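Local structure of tRNA (adenine(58)-N(1))-methyltransferase TrmI (Thermus thermophilus, 2PWY) at residues M73-A77 / H132-Q136; A45-G49 / S60-P64; L162-D168 / L186-R192; K83-A87 / E223-R227. The protein catalyses the transfer of a methyl group from S-adenosyl-L-methionine to N1 of adenosine 58 in tRNA, and is needed for growth at extreme temperatures. One frame throughout, in Å; residues are numbered along the deposited sequence.

Contact 1: residues M73-A77 / H132-Q136. With SAH (S-adenosyl-L-homocysteine), chain E.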
loop_
_atom_site.group_PDB
_atom_site.type_symbol
_atom_site.label_atom_id
_atom_site.label_comp_id
_atom_site.label_asym_id
_atom_site.label_seq_id
_atom_site.Cartn_x
_atom_site.Cartn_y
_atom_site.Cartn_z
ATOM N N MET A 73 21.566 6.471 15.363
ATOM C CA MET A 73 23.024 6.607 15.317
ATOM C C MET A 73 23.477 7.776 14.429
ATOM O O MET A 73 22.784 8.156 13.475
ATOM C CB MET A 73 23.693 5.305 14.845
ATOM C CG MET A 73 23.445 4.962 13.375
ATOM S SD MET A 73 24.122 3.355 12.949
ATOM C CE MET A 73 23.980 3.419 11.169
ATOM N N LYS A 74 24.634 8.335 14.770
ATOM C CA LYS A 74 25.295 9.376 13.984
ATOM C C LYS A 74 25.509 8.829 12.581
ATOM O O LYS A 74 25.763 7.629 12.407
ATOM C CB LYS A 74 26.648 9.713 14.630
ATOM C CG LYS A 74 27.430 10.869 14.005
ATOM C CD LYS A 74 28.733 11.087 14.777
ATOM C CE LYS A 74 29.603 12.176 14.156
ATOM N NZ LYS A 74 29.352 13.501 14.784
ATOM N N ARG A 75 25.387 9.690 11.579
ATOM C CA ARG A 75 25.651 9.262 10.210
ATOM C C ARG A 75 26.276 10.351 9.360
ATOM O O ARG A 75 26.143 11.539 9.667
ATOM C CB ARG A 75 24.365 8.751 9.547
ATOM C CG ARG A 75 23.403 9.826 9.030
ATOM C CD ARG A 75 22.489 10.382 10.120
ATOM N NE ARG A 75 21.986 9.326 11.006
ATOM C CZ ARG A 75 20.908 8.581 10.770
ATOM N NH1 ARG A 75 20.555 7.652 11.652
ATOM N NH2 ARG A 75 20.190 8.756 9.660
ATOM N N SER A 76 26.958 9.947 8.293
ATOM C CA SER A 76 27.220 10.874 7.195
ATOM C C SER A 76 26.286 10.442 6.072
ATOM O O SER A 76 25.244 11.069 5.848
ATOM C CB SER A 76 28.696 10.887 6.786
ATOM O OG SER A 76 29.136 9.590 6.430
ATOM N N ALA A 77 26.624 9.332 5.416
ATOM C CA ALA A 77 25.714 8.690 4.473
ATOM C C ALA A 77 24.469 8.163 5.197
ATOM O O ALA A 77 24.573 7.542 6.250
ATOM C CB ALA A 77 26.430 7.561 3.746
ATOM N N HIS A 132 36.013 9.461 5.187
ATOM C CA HIS A 132 35.260 9.980 6.325
ATOM C C HIS A 132 34.017 9.120 6.570
ATOM O O HIS A 132 33.664 8.841 7.723
ATOM C CB HIS A 132 34.884 11.456 6.164
ATOM C CG HIS A 132 33.903 11.930 7.189
ATOM N ND1 HIS A 132 34.225 12.051 8.525
ATOM C CD2 HIS A 132 32.593 12.266 7.086
ATOM C CE1 HIS A 132 33.164 12.459 9.197
ATOM N NE2 HIS A 132 32.161 12.599 8.347
ATOM N N HIS A 133 33.377 8.693 5.483
ATOM C CA HIS A 133 32.248 7.776 5.575
ATOM C C HIS A 133 32.678 6.485 6.270
ATOM O O HIS A 133 32.021 6.030 7.209
ATOM C CB HIS A 133 31.647 7.488 4.190
ATOM C CG HIS A 133 30.861 8.632 3.608
ATOM N ND1 HIS A 133 29.976 8.465 2.564
ATOM C CD2 HIS A 133 30.824 9.949 3.923
ATOM C CE1 HIS A 133 29.428 9.628 2.259
ATOM N NE2 HIS A 133 29.918 10.545 3.077
ATOM N N LEU A 134 33.787 5.908 5.819
ATOM C CA LEU A 134 34.279 4.657 6.393
ATOM C C LEU A 134 34.616 4.785 7.883
ATOM O O LEU A 134 34.254 3.925 8.674
ATOM C CB LEU A 134 35.476 4.114 5.608
ATOM C CG LEU A 134 36.012 2.767 6.109
ATOM C CD1 LEU A 134 34.923 1.674 6.130
ATOM C CD2 LEU A 134 37.204 2.313 5.277
ATOM N N ALA A 135 35.284 5.873 8.265
ATOM C CA ALA A 135 35.588 6.101 9.677
ATOM C C ALA A 135 34.331 6.116 10.556
ATOM O O ALA A 135 34.305 5.462 11.602
ATOM C CB ALA A 135 36.399 7.380 9.859
ATOM N N GLN A 136 33.285 6.823 10.117
ATOM C CA GLN A 136 32.025 6.879 10.871
ATOM C C GLN A 136 31.359 5.502 10.906
ATOM O O GLN A 136 30.859 5.072 11.953
ATOM C CB GLN A 136 31.062 7.926 10.293
ATOM C CG GLN A 136 29.803 8.174 11.155
ATOM C CD GLN A 136 30.136 8.598 12.582
ATOM O OE1 GLN A 136 30.913 9.532 12.791
ATOM N NE2 GLN A 136 29.552 7.914 13.567
HETATM N N SAH E . 23.991 0.858 3.314
HETATM C CA SAH E . 24.790 1.938 3.981
HETATM C CB SAH E . 24.627 3.266 3.252
HETATM C CG SAH E . 25.393 3.303 1.927
HETATM S SD SAH E . 25.372 4.985 1.251
HETATM C C SAH E . 24.350 2.041 5.429
HETATM O O SAH E . 23.384 1.374 5.829
HETATM O OXT SAH E . 24.960 2.769 6.219
HETATM C "C5'" SAH E . 26.368 4.611 -0.215
HETATM C "C4'" SAH E . 27.868 4.589 0.097
HETATM O "O4'" SAH E . 28.542 3.922 -0.951
HETATM C "C3'" SAH E . 28.533 5.966 0.217
HETATM O "O3'" SAH E . 29.232 6.013 1.457
HETATM C "C2'" SAH E . 29.485 6.042 -0.977
HETATM O "O2'" SAH E . 30.697 6.704 -0.696
HETATM C "C1'" SAH E . 29.773 4.584 -1.231
HETATM N N9 SAH E . 30.097 4.168 -2.605
HETATM C C8 SAH E . 29.435 4.514 -3.749
HETATM N N7 SAH E . 30.010 3.840 -4.771
HETATM C C5 SAH E . 30.989 3.038 -4.296
HETATM C C6 SAH E . 31.876 2.147 -4.910
HETATM N N6 SAH E . 31.847 1.938 -6.236
HETATM N N1 SAH E . 32.786 1.473 -4.105
HETATM C C2 SAH E . 32.825 1.681 -2.747
HETATM N N3 SAH E . 31.950 2.572 -2.158
HETATM C C4 SAH E . 31.049 3.234 -2.922
#

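Contact 2: residues A45-G49 / S60-P64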
loop_
_atom_site.group_PDB
_atom_site.type_symbol
_atom_site.label_atom_id
_atom_site.label_comp_id
_atom_site.label_asym_id
_atom_site.label_seq_id
_atom_site.Cartn_x
_atom_site.Cartn_y
_atom_site.Cartn_z
ATOM N N ALA A 45 19.020 1.959 36.678
ATOM C CA ALA A 45 17.659 1.638 36.248
ATOM C C ALA A 45 17.714 0.436 35.304
ATOM O O ALA A 45 16.953 -0.534 35.448
ATOM C CB ALA A 45 17.021 2.834 35.566
ATOM N N GLY A 46 18.652 0.499 34.364
ATOM C CA GLY A 46 18.855 -0.552 33.364
ATOM C C GLY A 46 17.760 -0.657 32.311
ATOM O O GLY A 46 16.700 -0.046 32.440
ATOM N N PRO A 47 18.010 -1.447 31.252
ATOM C CA PRO A 47 16.979 -1.693 30.239
ATOM C C PRO A 47 15.689 -2.206 30.872
ATOM O O PRO A 47 15.706 -3.176 31.650
ATOM C CB PRO A 47 17.618 -2.756 29.342
ATOM C CG PRO A 47 19.101 -2.479 29.474
ATOM C CD PRO A 47 19.270 -2.136 30.930
ATOM N N GLY A 48 14.583 -1.549 30.538
ATOM C CA GLY A 48 13.282 -1.925 31.072
ATOM C C GLY A 48 12.901 -1.086 32.274
ATOM O O GLY A 48 11.750 -1.112 32.710
ATOM N N GLY A 49 13.873 -0.339 32.800
ATOM C CA GLY A 49 13.665 0.504 33.975
ATOM C C GLY A 49 13.333 1.940 33.623
ATOM O O GLY A 49 13.227 2.291 32.441
ATOM N N SER A 60 12.334 6.438 30.139
ATOM C CA SER A 60 12.387 4.983 30.125
ATOM C C SER A 60 13.728 4.595 29.530
ATOM O O SER A 60 14.181 5.202 28.554
ATOM C CB SER A 60 11.240 4.385 29.324
ATOM O OG SER A 60 11.261 4.875 28.005
ATOM N N VAL A 61 14.352 3.588 30.125
ATOM C CA VAL A 61 15.693 3.181 29.738
ATOM C C VAL A 61 15.629 1.878 28.945
ATOM O O VAL A 61 14.934 0.930 29.341
ATOM C CB VAL A 61 16.599 2.994 30.982
ATOM C CG1 VAL A 61 17.979 2.530 30.578
ATOM C CG2 VAL A 61 16.674 4.297 31.806
ATOM N N HIS A 62 16.358 1.843 27.830
ATOM C CA HIS A 62 16.312 0.719 26.896
ATOM C C HIS A 62 17.688 0.298 26.386
ATOM O O HIS A 62 18.600 1.123 26.251
ATOM C CB HIS A 62 15.437 1.056 25.676
ATOM C CG HIS A 62 14.051 1.489 26.028
ATOM N ND1 HIS A 62 13.062 0.602 26.388
ATOM C CD2 HIS A 62 13.489 2.721 26.070
ATOM C CE1 HIS A 62 11.949 1.267 26.646
ATOM N NE2 HIS A 62 12.183 2.557 26.470
ATOM N N ARG A 63 17.822 -0.995 26.126
ATOM C CA ARG A 63 18.845 -1.502 25.231
ATOM C C ARG A 63 18.271 -1.291 23.826
ATOM O O ARG A 63 17.230 -1.873 23.506
ATOM C CB ARG A 63 19.087 -2.997 25.467
ATOM C CG ARG A 63 19.846 -3.661 24.335
ATOM C CD ARG A 63 19.808 -5.157 24.423
ATOM N NE ARG A 63 20.580 -5.778 23.342
ATOM C CZ ARG A 63 21.187 -6.956 23.449
ATOM N NH1 ARG A 63 21.120 -7.646 24.588
ATOM N NH2 ARG A 63 21.871 -7.445 22.430
ATOM N N PRO A 64 18.913 -0.448 22.995
ATOM C CA PRO A 64 18.330 -0.182 21.667
ATOM C C PRO A 64 18.384 -1.436 20.814
ATOM O O PRO A 64 19.398 -2.141 20.820
ATOM C CB PRO A 64 19.245 0.900 21.065
ATOM C CG PRO A 64 20.523 0.836 21.874
ATOM C CD PRO A 64 20.185 0.278 23.216
HETATM O O HOH W 1 11.851 1.057 30.018
#

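Contact 3: residues L162-D168 / L186-R192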
loop_
_atom_site.group_PDB
_atom_site.type_symbol
_atom_site.label_atom_id
_atom_site.label_comp_id
_atom_site.label_asym_id
_atom_site.label_seq_id
_atom_site.Cartn_x
_atom_site.Cartn_y
_atom_site.Cartn_z
ATOM N N LEU A 162 39.511 -9.768 -5.459
ATOM C CA LEU A 162 38.516 -10.704 -4.939
ATOM C C LEU A 162 38.729 -12.113 -5.475
ATOM O O LEU A 162 39.154 -12.282 -6.616
ATOM C CB LEU A 162 37.094 -10.231 -5.300
ATOM C CG LEU A 162 36.630 -8.896 -4.704
ATOM C CD1 LEU A 162 35.172 -8.619 -5.040
ATOM C CD2 LEU A 162 36.850 -8.829 -3.191
ATOM N N GLU A 163 38.428 -13.116 -4.647
ATOM C CA GLU A 163 38.434 -14.503 -5.096
ATOM C C GLU A 163 37.163 -14.814 -5.867
ATOM O O GLU A 163 36.067 -14.532 -5.391
ATOM C CB GLU A 163 38.553 -15.462 -3.916
ATOM C CG GLU A 163 39.889 -15.412 -3.220
ATOM C CD GLU A 163 39.987 -16.435 -2.124
ATOM O OE1 GLU A 163 39.243 -16.306 -1.122
ATOM O OE2 GLU A 163 40.802 -17.367 -2.264
ATOM N N GLU A 164 37.309 -15.419 -7.042
ATOM C CA GLU A 164 36.154 -15.784 -7.861
ATOM C C GLU A 164 35.242 -16.804 -7.163
ATOM O O GLU A 164 35.710 -17.777 -6.577
ATOM C CB GLU A 164 36.603 -16.331 -9.218
ATOM C CG GLU A 164 35.455 -16.806 -10.104
ATOM C CD GLU A 164 35.907 -17.204 -11.499
ATOM O OE1 GLU A 164 35.255 -18.082 -12.099
ATOM O OE2 GLU A 164 36.912 -16.651 -11.998
ATOM N N ALA A 165 33.936 -16.561 -7.242
ATOM C CA ALA A 165 32.937 -17.507 -6.726
ATOM C C ALA A 165 33.193 -17.861 -5.255
ATOM O O ALA A 165 32.991 -19.010 -4.835
ATOM C CB ALA A 165 32.883 -18.774 -7.602
ATOM N N ALA A 166 33.638 -16.874 -4.477
ATOM C CA ALA A 166 33.942 -17.080 -3.057
ATOM C C ALA A 166 32.863 -16.526 -2.128
ATOM O O ALA A 166 32.871 -16.806 -0.934
ATOM C CB ALA A 166 35.316 -16.490 -2.694
ATOM N N TYR A 167 31.930 -15.763 -2.690
ATOM C CA TYR A 167 30.916 -15.070 -1.888
ATOM C C TYR A 167 29.530 -15.648 -2.094
ATOM O O TYR A 167 29.136 -16.000 -3.220
ATOM C CB TYR A 167 30.941 -13.569 -2.196
ATOM C CG TYR A 167 32.264 -12.949 -1.806
ATOM C CD1 TYR A 167 32.430 -12.361 -0.550
ATOM C CD2 TYR A 167 33.376 -13.019 -2.663
ATOM C CE1 TYR A 167 33.663 -11.817 -0.162
ATOM C CE2 TYR A 167 34.610 -12.472 -2.297
ATOM C CZ TYR A 167 34.738 -11.869 -1.045
ATOM O OH TYR A 167 35.948 -11.332 -0.682
ATOM N N ASP A 168 28.798 -15.722 -0.986
ATOM C CA ASP A 168 27.477 -16.325 -0.940
ATOM C C ASP A 168 26.364 -15.333 -1.293
ATOM O O ASP A 168 25.221 -15.736 -1.531
ATOM C CB ASP A 168 27.236 -16.958 0.429
ATOM C CG ASP A 168 28.248 -18.046 0.734
ATOM O OD1 ASP A 168 28.231 -19.093 0.037
ATOM O OD2 ASP A 168 29.094 -17.838 1.634
ATOM N N LEU A 186 32.079 -11.702 -10.802
ATOM C CA LEU A 186 33.266 -12.506 -10.511
ATOM C C LEU A 186 33.189 -13.113 -9.107
ATOM O O LEU A 186 33.408 -14.312 -8.935
ATOM C CB LEU A 186 34.530 -11.658 -10.654
ATOM C CG LEU A 186 35.856 -12.375 -10.389
ATOM C CD1 LEU A 186 36.177 -13.324 -11.517
ATOM C CD2 LEU A 186 36.944 -11.336 -10.251
ATOM N N ALA A 187 32.845 -12.279 -8.123
ATOM C CA ALA A 187 32.826 -12.663 -6.714
ATOM C C ALA A 187 31.756 -13.696 -6.354
ATOM O O ALA A 187 31.998 -14.594 -5.563
ATOM C CB ALA A 187 32.668 -11.401 -5.827
ATOM N N LEU A 188 30.577 -13.549 -6.944
ATOM C CA LEU A 188 29.396 -14.273 -6.501
ATOM C C LEU A 188 29.314 -15.721 -7.002
ATOM O O LEU A 188 29.437 -15.984 -8.204
ATOM C CB LEU A 188 28.148 -13.481 -6.925
ATOM C CG LEU A 188 26.778 -13.999 -6.476
ATOM C CD1 LEU A 188 26.708 -14.119 -4.938
ATOM C CD2 LEU A 188 25.703 -13.057 -7.000
ATOM N N LYS A 189 29.065 -16.652 -6.082
ATOM C CA LYS A 189 28.846 -18.056 -6.449
ATOM C C LYS A 189 27.681 -18.199 -7.416
ATOM O O LYS A 189 26.668 -17.515 -7.251
ATOM C CB LYS A 189 28.565 -18.881 -5.194
ATOM C CG LYS A 189 29.801 -19.108 -4.350
ATOM C CD LYS A 189 29.469 -19.807 -3.046
ATOM C CE LYS A 189 30.719 -19.882 -2.172
ATOM N NZ LYS A 189 30.399 -20.592 -0.909
ATOM N N PRO A 190 27.814 -19.075 -8.441
ATOM C CA PRO A 190 26.693 -19.408 -9.311
ATOM C C PRO A 190 25.415 -19.736 -8.531
ATOM O O PRO A 190 25.457 -20.450 -7.520
ATOM C CB PRO A 190 27.199 -20.641 -10.071
ATOM C CG PRO A 190 28.687 -20.375 -10.198
ATOM C CD PRO A 190 29.060 -19.759 -8.855
ATOM N N ASP A 191 24.296 -19.202 -9.017
ATOM C CA ASP A 191 22.953 -19.477 -8.498
ATOM C C ASP A 191 22.654 -18.711 -7.199
ATOM O O ASP A 191 21.562 -18.822 -6.657
ATOM C CB ASP A 191 22.718 -20.988 -8.318
ATOM C CG ASP A 191 21.300 -21.389 -8.658
ATOM O OD1 ASP A 191 20.738 -20.806 -9.611
ATOM O OD2 ASP A 191 20.740 -22.264 -7.971
ATOM N N ARG A 192 23.619 -17.919 -6.731
ATOM C CA ARG A 192 23.419 -17.066 -5.559
ATOM C C ARG A 192 23.050 -15.638 -5.985
ATOM O O ARG A 192 22.940 -15.362 -7.181
ATOM C CB ARG A 192 24.622 -17.134 -4.615
ATOM C CG ARG A 192 24.883 -18.564 -4.106
ATOM C CD ARG A 192 23.742 -19.048 -3.191
ATOM N NE ARG A 192 23.680 -18.259 -1.958
ATOM C CZ ARG A 192 22.712 -18.320 -1.046
ATOM N NH1 ARG A 192 21.674 -19.133 -1.200
ATOM N NH2 ARG A 192 22.789 -17.550 0.036
HETATM O O HOH W 2 31.096 -19.513 1.994
#

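Contact 4: residues K83-A87 / E223-R227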
loop_
_atom_site.group_PDB
_atom_site.type_symbol
_atom_site.label_atom_id
_atom_site.label_comp_id
_atom_site.label_asym_id
_atom_site.label_seq_id
_atom_site.Cartn_x
_atom_site.Cartn_y
_atom_site.Cartn_z
ATOM N N LYS A 83 13.532 -1.702 7.548
ATOM C CA LYS A 83 12.626 -2.593 6.815
ATOM C C LYS A 83 13.316 -3.182 5.576
ATOM O O LYS A 83 13.079 -4.334 5.177
ATOM C CB LYS A 83 11.344 -1.854 6.419
ATOM C CG LYS A 83 11.530 -0.759 5.373
ATOM C CD LYS A 83 10.203 -0.086 5.034
ATOM C CE LYS A 83 10.439 1.023 3.995
ATOM N NZ LYS A 83 10.863 0.506 2.655
ATOM N N ASP A 84 14.160 -2.366 4.958
ATOM C CA ASP A 84 14.847 -2.760 3.731
ATOM C C ASP A 84 16.042 -3.653 4.016
ATOM O O ASP A 84 16.273 -4.620 3.292
ATOM C CB ASP A 84 15.275 -1.508 2.961
ATOM C CG ASP A 84 14.092 -0.598 2.636
ATOM O OD1 ASP A 84 13.096 -1.119 2.114
ATOM O OD2 ASP A 84 14.161 0.611 2.931
ATOM N N ALA A 85 16.800 -3.337 5.063
ATOM C CA ALA A 85 17.974 -4.142 5.433
ATOM C C ALA A 85 17.525 -5.550 5.846
ATOM O O ALA A 85 18.120 -6.549 5.440
ATOM C CB ALA A 85 18.766 -3.467 6.536
ATOM N N SER A 86 16.448 -5.609 6.621
ATOM C CA SER A 86 15.801 -6.862 7.000
ATOM C C SER A 86 15.428 -7.706 5.771
ATOM O O SER A 86 15.751 -8.908 5.698
ATOM C CB SER A 86 14.545 -6.534 7.827
ATOM O OG SER A 86 13.860 -7.707 8.218
ATOM N N ALA A 87 14.756 -7.086 4.800
ATOM C CA ALA A 87 14.370 -7.775 3.566
ATOM C C ALA A 87 15.585 -8.203 2.755
ATOM O O ALA A 87 15.603 -9.306 2.194
ATOM C CB ALA A 87 13.433 -6.910 2.732
ATOM N N GLU A 223 9.182 -3.369 -3.569
ATOM C CA GLU A 223 9.113 -2.315 -2.573
ATOM C C GLU A 223 8.643 -2.928 -1.266
ATOM O O GLU A 223 7.581 -3.574 -1.210
ATOM C CB GLU A 223 8.077 -1.256 -2.962
ATOM C CG GLU A 223 8.242 -0.623 -4.304
ATOM C CD GLU A 223 7.048 0.237 -4.639
ATOM O OE1 GLU A 223 6.440 0.030 -5.711
ATOM O OE2 GLU A 223 6.701 1.102 -3.800
ATOM N N VAL A 224 9.431 -2.715 -0.220
ATOM C CA VAL A 224 9.078 -3.146 1.121
ATOM C C VAL A 224 8.289 -2.024 1.789
ATOM O O VAL A 224 8.697 -0.859 1.761
ATOM C CB VAL A 224 10.350 -3.497 1.956
ATOM C CG1 VAL A 224 9.992 -3.883 3.378
ATOM C CG2 VAL A 224 11.136 -4.634 1.289
ATOM N N GLY A 225 7.145 -2.380 2.358
ATOM C CA GLY A 225 6.372 -1.456 3.171
ATOM C C GLY A 225 6.134 -2.057 4.537
ATOM O O GLY A 225 5.724 -3.226 4.654
ATOM N N TRP A 226 6.396 -1.263 5.574
ATOM C CA TRP A 226 5.972 -1.609 6.933
ATOM C C TRP A 226 4.965 -0.542 7.331
ATOM O O TRP A 226 5.331 0.583 7.724
ATOM C CB TRP A 226 7.146 -1.650 7.912
ATOM C CG TRP A 226 8.054 -2.869 7.812
ATOM C CD1 TRP A 226 8.070 -3.823 6.833
ATOM C CD2 TRP A 226 9.102 -3.218 8.732
ATOM N NE1 TRP A 226 9.061 -4.755 7.096
ATOM C CE2 TRP A 226 9.703 -4.404 8.255
ATOM C CE3 TRP A 226 9.587 -2.638 9.915
ATOM C CZ2 TRP A 226 10.772 -5.028 8.925
ATOM C CZ3 TRP A 226 10.643 -3.261 10.588
ATOM C CH2 TRP A 226 11.223 -4.438 10.086
ATOM N N ARG A 227 3.695 -0.893 7.181
ATOM C CA ARG A 227 2.592 0.028 7.420
ATOM C C ARG A 227 2.269 0.011 8.899
ATOM O O ARG A 227 1.698 -0.957 9.406
ATOM C CB ARG A 227 1.386 -0.398 6.585
ATOM C CG ARG A 227 0.170 0.499 6.687
ATOM C CD ARG A 227 -0.883 0.006 5.672
ATOM N NE ARG A 227 -2.166 0.727 5.707
ATOM C CZ ARG A 227 -2.335 2.005 5.364
ATOM N NH1 ARG A 227 -1.302 2.764 4.993
ATOM N NH2 ARG A 227 -3.546 2.536 5.419
HETATM O O HOH W 3 11.998 -1.629 -0.419
#

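Contact 1: residues M73-A77 / H132-Q136
S76 and A77 meet H133 at the ribose end of the cofactor pocket in this class I methyltransferase, where the loop after helix 66-72 crosses the start of helix 131-144. The hydroxyl of S76 sits over one face of the H133 imidazole, with OG 3.0 Å from CD2, while ND1 works at the ring edge: it donates to O3' of S-adenosylhomocysteine at 2.8 Å, almost straight at 172°. CG of H133 lies anti to its carbonyl carbon (chi1 -73°), which carries the ring off the helix flank to the ribose. A77 CB lies 3.8 Å from H133 ND1 and 3.7 Å from the ligand SD. E128 also hydrogen-bonds the ligand and touches H133.

Farther along the helix, K74 and Q136 cross at about a right angle. The aliphatic shaft of K74 runs over the amide of Q136, CE 3.3 Å from OE1, and the amide itself is held by R139 and N140, OE1 by the former and NE2 by the latter. The loop is braced from within as well: M73 O lies in the guanidinium plane of R75 and takes NE at 2.8 Å and NH1 at 2.9 Å. S107, a cofactor-binding residue, bonds S76 N and A77 O through its hydroxyl.

To donate to O3', ND1 of H133 must carry a proton; the straight bond at the ring edge and the S76 hydroxyl and A77 backbone over one face together probably set the rotation of the imidazole.

Contact 2: residues A45-G49 / S60-P64
G48 and G49 pair with V61 through two backbone hydrogen bonds, G48 N to V61 O at 2.8 Å and V61 N to G49 O at 2.9 Å, so that the type II turn G46-G49 rests against strand 58-62. Water 1 lies within hydrogen-bonding distance of G49 O and V61 O. At the backbone angles of G48 a CB would be jammed against the preceding carbonyl O, so the bulge needs glycine.

V61 fills the angle between helix end and turn. CG1, anti to the backbone N (chi1 178°), lies 3.4 Å from G46 O; CG2 turns the other way to the methyl of A45, A45 CB to V61 CG2 4.0 Å. An alanine here would lose both branches and is likely to leave the A45 methyl without its apolar mate and a gap beside the G46 carbonyl. The P47 ring packs on R63, CG to CB 4.0 Å. H62 points away: NE2 shares a hydrogen bond with S60 OG, and ND1 meets D191 of the second subunit.

G48 and G49 opposite V61 form a G1 beta bulge, joining the turn after helix 39-45 to the antiparallel sheet of the N-terminal domain, which may help recognise tRNA.

Contact 3: residues L162-D168 / L186-R192
A187 forms the tight side of this contact: its methyl touches both the Y167 ring and L162, with CB 3.6 Å from Y167 CD2 and 3.8 Å from L162 CD1. Its carbonyl O takes the N-H of Y167 at 3.1 Å, with a weak bond from A166 N, and lies near the plane of the tyrosine ring at its edge. Y167 O in turn accepts K189 N, nearly straight at 173°, and L186 O accepts A165 N, stitching the turn E163-A166 to the helix end. At the far end of Y167 its hydroxyl is hydrogen-bonded to E125, and R99 makes a cation-pi contact with the ring.

Beyond this core the contact becomes polar. K189 lies alongside D168, its chain extended, and NZ forms a salt bridge to OD1 at 2.8 Å on the syn side, tilted from the carboxylate plane; water 2 joins the lysine to OD2, which R99 N also reaches. R192, bent at chi2 and chi3, brings NE to D168 O at 3.0 Å in the carbonyl plane, on a lone pair, while its NH1 pairs with D93. On the solvent side the exposed E164 crosses L186 at about a right angle, OE2 3.4 Å from CD1.

Y167 and L188 form a parallel bridge as helix 181-187 ends, and strand 192-198 then runs parallel beside strand 167-173: the right-handed beta-alpha-beta crossover of a Rossmann-like methyltransferase domain.

Contact 4: residues K83-A87 / E223-R227
K83 and W226 pack helix 82-91 onto strand 216-232 in the mixed sheet of the Rossmann-like catalytic domain; the axes of 83-87 and 223-227 approach to 8.6 Å, their directions 125° apart. K83 gives up the most surface. Its CB lies over the five-membered ring of W226, a CH-pi contact at 3.5 Å from the centroid and 10° off the ring normal. With CG between the backbone N and the carbonyl carbon (chi1 68°), the chain then runs past V224 in the opposite direction, and NZ donates to V224 O at 2.7 Å from above the carbonyl plane. The same nitrogen makes a salt bridge to D84 OD1 at 2.8 Å, and T246 is a further partner of both K83 and D84. A methionine in its place would probably leave D84 without its charge mate and V224 O without this donor.

V224 is clasped between helix residues: CG2 touches A87 CB at 3.5 Å, and CG1 lies against K83. The sheet runs on across the interface into the second subunit, whose W226 packs on A87. Water 3 bridges the two segments, donating to D84 OD1 and accepting from V224 N, each at 2.8 Å.

Overall arrangement
Contacts 1, 3 and 4 all lie in the catalytic domain, whereas contact 2 belongs largely to the small N-terminal one, its centre 26 Å from that of contact 1. Contact 1 alone touches the bound S-adenosylhomocysteine. The side chain of D84 in contact 4 is about 9 Å from the bound S-adenosylhomocysteine. For the side chain of L162 in contact 3 the distance to that ligand is about 10 Å. Contacts 3 and 4 reach the same sheet, contact 3 nested within the loop that contact 4 closes. Contacts 2 and 3, whose centres are 42 Å apart within one chain, are brought together between subunits: D191 of one copy bonds H62 of the other. Contact 4 also lies at a subunit interface.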